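Local structure of type III chaperone protein ShcA (Pseudomonas syringae pv. tomato, 4G6T) at residues A[51-63]-A[94-106]. The protein probably acts as a dedicated chaperone that binds a type III secretion effector before its export from the bacterium. Residues are numbered along the deposited sequence; the frame is centred on the assembly and turned at random.
Sequences RERLLLIGLLEPH and LYHAYQSIPREKL
The carbonyl oxygen of Glu52 is gripped twice: Arg103 N donates to it over 2.9 Å from above the carbonyl plane, and a water, 2.8 Å from Glu52 O, gives it one hydrogen and hands the other to Glu104 OE1. The Glu52 carboxylate rises beside the Arg103 guanidinium with the two planes perpendicular. Its OE1 stays 3.9 Å from Arg103 NE, a long, purely electrostatic pairing in which no N-H points at the oxygen; Arg103 NH1 instead bonds to Ser5 O. Beyond this end the strands 53-59 and 95-102 run antiparallel, their axes at 158°, with paired backbone bonds at Leu54–Ile101, Leu56–Gln99 and Gly58–Ala97. Strand 53-59 is the middle strand of the five-stranded antiparallel sheet of this CesT-family chaperone, between 41-48 and 95-102, and 85-88 follows 95-102 at the edge. One face, carrying Leu54, Leu56, Ala97 and Ile101, packs in part on helix 108-127, which Leu56 and Ala97 both touch; the other, with Leu55, Leu59 and His96, meets the chain of another protein in the assembly. On the helix side Leu56 CD1 reaches Ile101 CD1 at 4.0 Å, while Gln99 leads away from Leu56: NE2 bonds to Glu114 and Ala82 O, and OE1 takes the backbone N-H of Ser100, so both ends of the amide are held. On the opposite face Ser100 OG, anti to its own N (chi1 174°), comes within 3.5 Å of Arg53 CD, and Leu55 CD2 lies over one face of the Arg53 guanidinium, whose NE pairs with Asp48. Ile57 CG2 meets the imidazole of His96 at its edge, beside ND1. At the far end Leu60 CG rests 3.8 Å from Ala97 CB, Pro62 CG leans against Tyr95 CD2 at 3.6 Å, and a second water links Leu60 O to Tyr95 N.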
loop_
_atom_site.group_PDB
_atom_site.type_symbol
_atom_site.label_atom_id
_atom_site.label_comp_id
_atom_site.label_asym_id
_atom_site.label_seq_id
_atom_site.Cartn_x
_atom_site.Cartn_y
_atom_site.Cartn_z
ATOM N N ARG A 51 5.781 5.469 14.333
ATOM C CA ARG A 51 5.246 4.309 15.015
ATOM C C ARG A 51 5.861 3.003 14.590
ATOM O O ARG A 51 5.409 1.935 14.992
ATOM C CB ARG A 51 3.702 4.291 14.884
ATOM C CG ARG A 51 3.010 5.615 15.218
ATOM C CD ARG A 51 1.491 5.526 15.212
ATOM N NE ARG A 51 0.801 6.816 15.448
ATOM C CZ ARG A 51 0.605 7.775 14.545
ATOM N NH1 ARG A 51 1.026 7.649 13.285
ATOM N NH2 ARG A 51 -0.021 8.905 14.892
ATOM N N GLU A 52 6.923 3.063 13.777
ATOM C CA GLU A 52 7.699 1.896 13.428
ATOM C C GLU A 52 6.813 0.795 12.866
ATOM O O GLU A 52 6.850 -0.319 13.227
ATOM C CB GLU A 52 8.565 1.411 14.606
ATOM C CG GLU A 52 9.546 2.485 15.031
ATOM C CD GLU A 52 10.483 2.023 16.159
ATOM O OE1 GLU A 52 11.223 1.026 15.981
ATOM O OE2 GLU A 52 10.480 2.686 17.222
ATOM N N ARG A 53 6.098 1.150 11.792
ATOM C CA ARG A 53 5.246 0.165 11.160
ATOM C C ARG A 53 5.052 0.517 9.671
ATOM O O ARG A 53 5.116 1.700 9.312
ATOM C CB ARG A 53 3.829 0.079 11.867
ATOM C CG ARG A 53 3.113 1.400 11.969
ATOM C CD ARG A 53 1.750 1.383 12.716
ATOM N NE ARG A 53 1.091 2.628 12.468
ATOM C CZ ARG A 53 -0.244 2.800 12.373
ATOM N NH1 ARG A 53 -1.057 1.763 12.529
ATOM N NH2 ARG A 53 -0.674 3.962 12.028
ATOM N N LEU A 54 4.767 -0.500 8.901
ATOM C CA LEU A 54 4.406 -0.327 7.486
ATOM C C LEU A 54 2.922 -0.604 7.372
ATOM O O LEU A 54 2.441 -1.636 7.849
ATOM C CB LEU A 54 5.197 -1.296 6.667
ATOM C CG LEU A 54 4.993 -1.187 5.123
ATOM C CD1 LEU A 54 5.514 0.152 4.565
ATOM C CD2 LEU A 54 5.577 -2.403 4.375
ATOM N N LEU A 55 2.222 0.280 6.691
ATOM C CA LEU A 55 0.776 0.083 6.448
ATOM C C LEU A 55 0.538 -0.353 5.037
ATOM O O LEU A 55 1.131 0.232 4.121
ATOM C CB LEU A 55 0.017 1.328 6.741
ATOM C CG LEU A 55 0.164 1.853 8.182
ATOM C CD1 LEU A 55 -0.243 3.288 8.313
ATOM C CD2 LEU A 55 -0.565 0.890 9.083
ATOM N N LEU A 56 -0.312 -1.342 4.901
ATOM C CA LEU A 56 -0.874 -1.764 3.609
ATOM C C LEU A 56 -2.295 -1.259 3.588
ATOM O O LEU A 56 -3.102 -1.589 4.494
ATOM C CB LEU A 56 -0.848 -3.252 3.483
ATOM C CG LEU A 56 0.456 -4.017 3.340
ATOM C CD1 LEU A 56 1.551 -3.510 4.287
ATOM C CD2 LEU A 56 0.317 -5.505 3.465
ATOM N N ILE A 57 -2.675 -0.476 2.585
ATOM C CA ILE A 57 -3.958 0.171 2.548
ATOM C C ILE A 57 -4.589 -0.082 1.204
ATOM O O ILE A 57 -3.918 0.037 0.166
ATOM C CB ILE A 57 -3.882 1.673 2.734
ATOM C CG1 ILE A 57 -2.991 2.066 3.954
ATOM C CG2 ILE A 57 -5.277 2.298 2.925
ATOM C CD1 ILE A 57 -2.637 3.521 4.113
ATOM N N GLY A 58 -5.840 -0.500 1.208
ATOM C CA GLY A 58 -6.537 -0.811 -0.020
ATOM C C GLY A 58 -7.862 -0.139 -0.138
ATOM O O GLY A 58 -8.572 0.082 0.837
ATOM N N LEU A 59 -8.267 0.166 -1.373
ATOM C CA LEU A 59 -9.603 0.745 -1.663
ATOM C C LEU A 59 -10.629 -0.346 -1.694
ATOM O O LEU A 59 -10.542 -1.264 -2.465
ATOM C CB LEU A 59 -9.592 1.501 -3.014
ATOM C CG LEU A 59 -10.984 1.972 -3.451
ATOM C CD1 LEU A 59 -11.665 2.920 -2.488
ATOM C CD2 LEU A 59 -10.864 2.682 -4.842
ATOM N N LEU A 60 -11.624 -0.315 -0.766
ATOM C CA LEU A 60 -12.677 -1.315 -0.731
ATOM C C LEU A 60 -13.816 -0.813 -1.625
ATOM O O LEU A 60 -14.015 0.388 -1.729
ATOM C CB LEU A 60 -13.227 -1.482 0.699
ATOM C CG LEU A 60 -12.511 -2.478 1.536
ATOM C CD1 LEU A 60 -13.166 -2.341 2.925
ATOM C CD2 LEU A 60 -12.449 -3.917 1.088
ATOM N N GLU A 61 -14.575 -1.712 -2.188
ATOM C CA GLU A 61 -15.720 -1.338 -3.032
ATOM C C GLU A 61 -16.887 -2.250 -2.740
ATOM O O GLU A 61 -17.294 -3.056 -3.549
ATOM C CB GLU A 61 -15.318 -1.337 -4.536
ATOM C CG GLU A 61 -14.356 -0.191 -4.946
ATOM C CD GLU A 61 -14.421 0.189 -6.445
ATOM O OE1 GLU A 61 -14.884 -0.677 -7.263
ATOM O OE2 GLU A 61 -14.022 1.355 -6.799
ATOM N N PRO A 62 -17.460 -2.144 -1.516
ATOM C CA PRO A 62 -18.640 -2.934 -1.174
ATOM C C PRO A 62 -19.872 -2.529 -2.015
ATOM O O PRO A 62 -19.991 -1.380 -2.349
ATOM C CB PRO A 62 -18.852 -2.599 0.314
ATOM C CG PRO A 62 -18.206 -1.312 0.550
ATOM C CD PRO A 62 -17.086 -1.207 -0.453
ATOM N N HIS A 63 -20.755 -3.479 -2.297
ATOM C CA HIS A 63 -22.111 -3.162 -2.810
ATOM C C HIS A 63 -22.734 -2.042 -2.004
ATOM O O HIS A 63 -22.752 -2.069 -0.757
ATOM C CB HIS A 63 -22.985 -4.416 -2.780
ATOM C CG HIS A 63 -24.214 -4.299 -3.620
ATOM N ND1 HIS A 63 -25.057 -3.248 -3.517
ATOM C CD2 HIS A 63 -24.714 -5.119 -4.628
ATOM C CE1 HIS A 63 -26.052 -3.385 -4.415
ATOM N NE2 HIS A 63 -25.850 -4.542 -5.087
ATOM N N LEU A 94 -14.864 7.031 1.215
ATOM C CA LEU A 94 -14.524 5.700 0.771
ATOM C C LEU A 94 -14.101 4.736 1.898
ATOM O O LEU A 94 -13.430 5.152 2.839
ATOM C CB LEU A 94 -13.368 5.800 -0.233
ATOM C CG LEU A 94 -13.676 6.671 -1.472
ATOM C CD1 LEU A 94 -12.395 6.836 -2.284
ATOM C CD2 LEU A 94 -14.748 6.017 -2.308
ATOM N N TYR A 95 -14.537 3.523 1.762
ATOM C CA TYR A 95 -14.141 2.432 2.669
ATOM C C TYR A 95 -12.725 1.999 2.318
ATOM O O TYR A 95 -12.374 1.765 1.137
ATOM C CB TYR A 95 -15.072 1.273 2.637
ATOM C CG TYR A 95 -16.453 1.596 3.150
ATOM C CD1 TYR A 95 -16.675 1.787 4.493
ATOM C CD2 TYR A 95 -17.508 1.700 2.296
ATOM C CE1 TYR A 95 -17.938 2.070 4.981
ATOM C CE2 TYR A 95 -18.791 1.954 2.786
ATOM C CZ TYR A 95 -18.978 2.141 4.126
ATOM O OH TYR A 95 -20.256 2.414 4.620
ATOM N N HIS A 96 -11.931 1.838 3.365
ATOM C CA HIS A 96 -10.529 1.411 3.277
ATOM C C HIS A 96 -10.317 0.110 3.960
ATOM O O HIS A 96 -10.751 -0.029 5.127
ATOM C CB HIS A 96 -9.590 2.428 3.870
ATOM C CG HIS A 96 -9.568 3.741 3.124
ATOM N ND1 HIS A 96 -8.438 4.302 2.585
ATOM C CD2 HIS A 96 -10.595 4.573 2.823
ATOM C CE1 HIS A 96 -8.777 5.461 1.943
ATOM N NE2 HIS A 96 -10.080 5.646 2.113
ATOM N N ALA A 97 -9.585 -0.821 3.342
ATOM C CA ALA A 97 -9.078 -2.026 3.977
ATOM C C ALA A 97 -7.613 -1.738 4.385
ATOM O O ALA A 97 -6.936 -0.900 3.797
ATOM C CB ALA A 97 -9.145 -3.201 3.059
ATOM N N TYR A 98 -7.160 -2.349 5.486
ATOM C CA TYR A 98 -5.817 -2.033 5.966
ATOM C C TYR A 98 -5.206 -3.219 6.705
ATOM O O TYR A 98 -5.921 -4.106 7.292
ATOM C CB TYR A 98 -5.788 -0.779 6.835
ATOM C CG TYR A 98 -6.558 -1.002 8.128
ATOM C CD1 TYR A 98 -5.864 -1.426 9.262
ATOM C CD2 TYR A 98 -7.874 -0.706 8.221
ATOM C CE1 TYR A 98 -6.527 -1.563 10.472
ATOM C CE2 TYR A 98 -8.562 -0.907 9.437
ATOM C CZ TYR A 98 -7.851 -1.348 10.546
ATOM O OH TYR A 98 -8.508 -1.614 11.738
ATOM N N GLN A 99 -3.880 -3.288 6.677
ATOM C CA GLN A 99 -3.116 -4.219 7.532
ATOM C C GLN A 99 -1.890 -3.464 7.959
ATOM O O GLN A 99 -1.336 -2.678 7.190
ATOM C CB GLN A 99 -2.762 -5.479 6.814
ATOM C CG GLN A 99 -1.873 -6.490 7.553
ATOM C CD GLN A 99 -2.481 -6.993 8.853
ATOM O OE1 GLN A 99 -2.755 -6.222 9.761
ATOM N NE2 GLN A 99 -2.813 -8.232 8.847
ATOM N N SER A 100 -1.457 -3.629 9.191
ATOM C CA SER A 100 -0.229 -3.019 9.674
ATOM C C SER A 100 0.753 -4.097 9.986
ATOM O O SER A 100 0.420 -5.154 10.527
ATOM C CB SER A 100 -0.461 -2.174 10.925
ATOM O OG SER A 100 0.767 -1.706 11.437
ATOM N N ILE A 101 2.016 -3.870 9.638
ATOM C CA ILE A 101 3.105 -4.823 9.948
ATOM C C ILE A 101 4.167 -4.031 10.753
ATOM O O ILE A 101 4.756 -3.055 10.269
ATOM C CB ILE A 101 3.765 -5.450 8.708
ATOM C CG1 ILE A 101 2.757 -6.025 7.693
ATOM C CG2 ILE A 101 4.776 -6.489 9.185
ATOM C CD1 ILE A 101 3.381 -6.414 6.351
ATOM N N PRO A 102 4.402 -4.418 12.017
ATOM C CA PRO A 102 5.466 -3.710 12.751
ATOM C C PRO A 102 6.815 -3.962 12.094
ATOM O O PRO A 102 7.054 -5.025 11.527
ATOM C CB PRO A 102 5.433 -4.352 14.122
ATOM C CG PRO A 102 4.210 -5.153 14.191
ATOM C CD PRO A 102 3.750 -5.505 12.797
ATOM N N ARG A 103 7.669 -2.937 12.215
ATOM C CA ARG A 103 9.014 -2.989 11.583
ATOM C C ARG A 103 9.740 -4.272 11.957
ATOM O O ARG A 103 10.352 -4.912 11.081
ATOM C CB ARG A 103 9.828 -1.745 11.945
ATOM C CG ARG A 103 11.259 -1.680 11.327
ATOM C CD ARG A 103 12.319 -1.092 12.330
ATOM N NE ARG A 103 12.346 0.360 12.357
ATOM C CZ ARG A 103 13.319 1.147 11.856
ATOM N NH1 ARG A 103 14.427 0.641 11.281
ATOM N NH2 ARG A 103 13.199 2.473 11.956
ATOM N N GLU A 104 9.675 -4.660 13.239
ATOM C CA GLU A 104 10.248 -5.925 13.762
ATOM C C GLU A 104 9.843 -7.194 13.034
ATOM O O GLU A 104 10.503 -8.207 13.111
ATOM C CB GLU A 104 9.817 -6.110 15.249
ATOM C CG GLU A 104 10.314 -5.059 16.254
ATOM C CD GLU A 104 9.503 -3.732 16.360
ATOM O OE1 GLU A 104 8.553 -3.459 15.560
ATOM O OE2 GLU A 104 9.848 -2.910 17.260
ATOM N N LYS A 105 8.665 -7.206 12.408
ATOM C CA LYS A 105 8.157 -8.370 11.737
ATOM C C LYS A 105 8.267 -8.329 10.214
ATOM O O LYS A 105 7.888 -9.281 9.552
ATOM C CB LYS A 105 6.677 -8.543 12.095
ATOM C CG LYS A 105 6.475 -9.019 13.535
ATOM C CD LYS A 105 5.059 -8.812 14.076
ATOM C CE LYS A 105 5.004 -8.834 15.613
ATOM N NZ LYS A 105 6.049 -8.027 16.352
ATOM N N LEU A 106 8.804 -7.255 9.663
ATOM C CA LEU A 106 8.858 -7.119 8.223
ATOM C C LEU A 106 9.896 -8.027 7.619
ATOM O O LEU A 106 11.010 -8.235 8.170
ATOM C CB LEU A 106 9.178 -5.696 7.803
ATOM C CG LEU A 106 8.115 -4.634 7.960
ATOM C CD1 LEU A 106 8.650 -3.201 7.814
ATOM C CD2 LEU A 106 7.067 -4.961 6.882
HETATM O O HOH W 1 6.703 -1.505 15.746
HETATM O O HOH W 2 -15.494 2.595 -0.704
#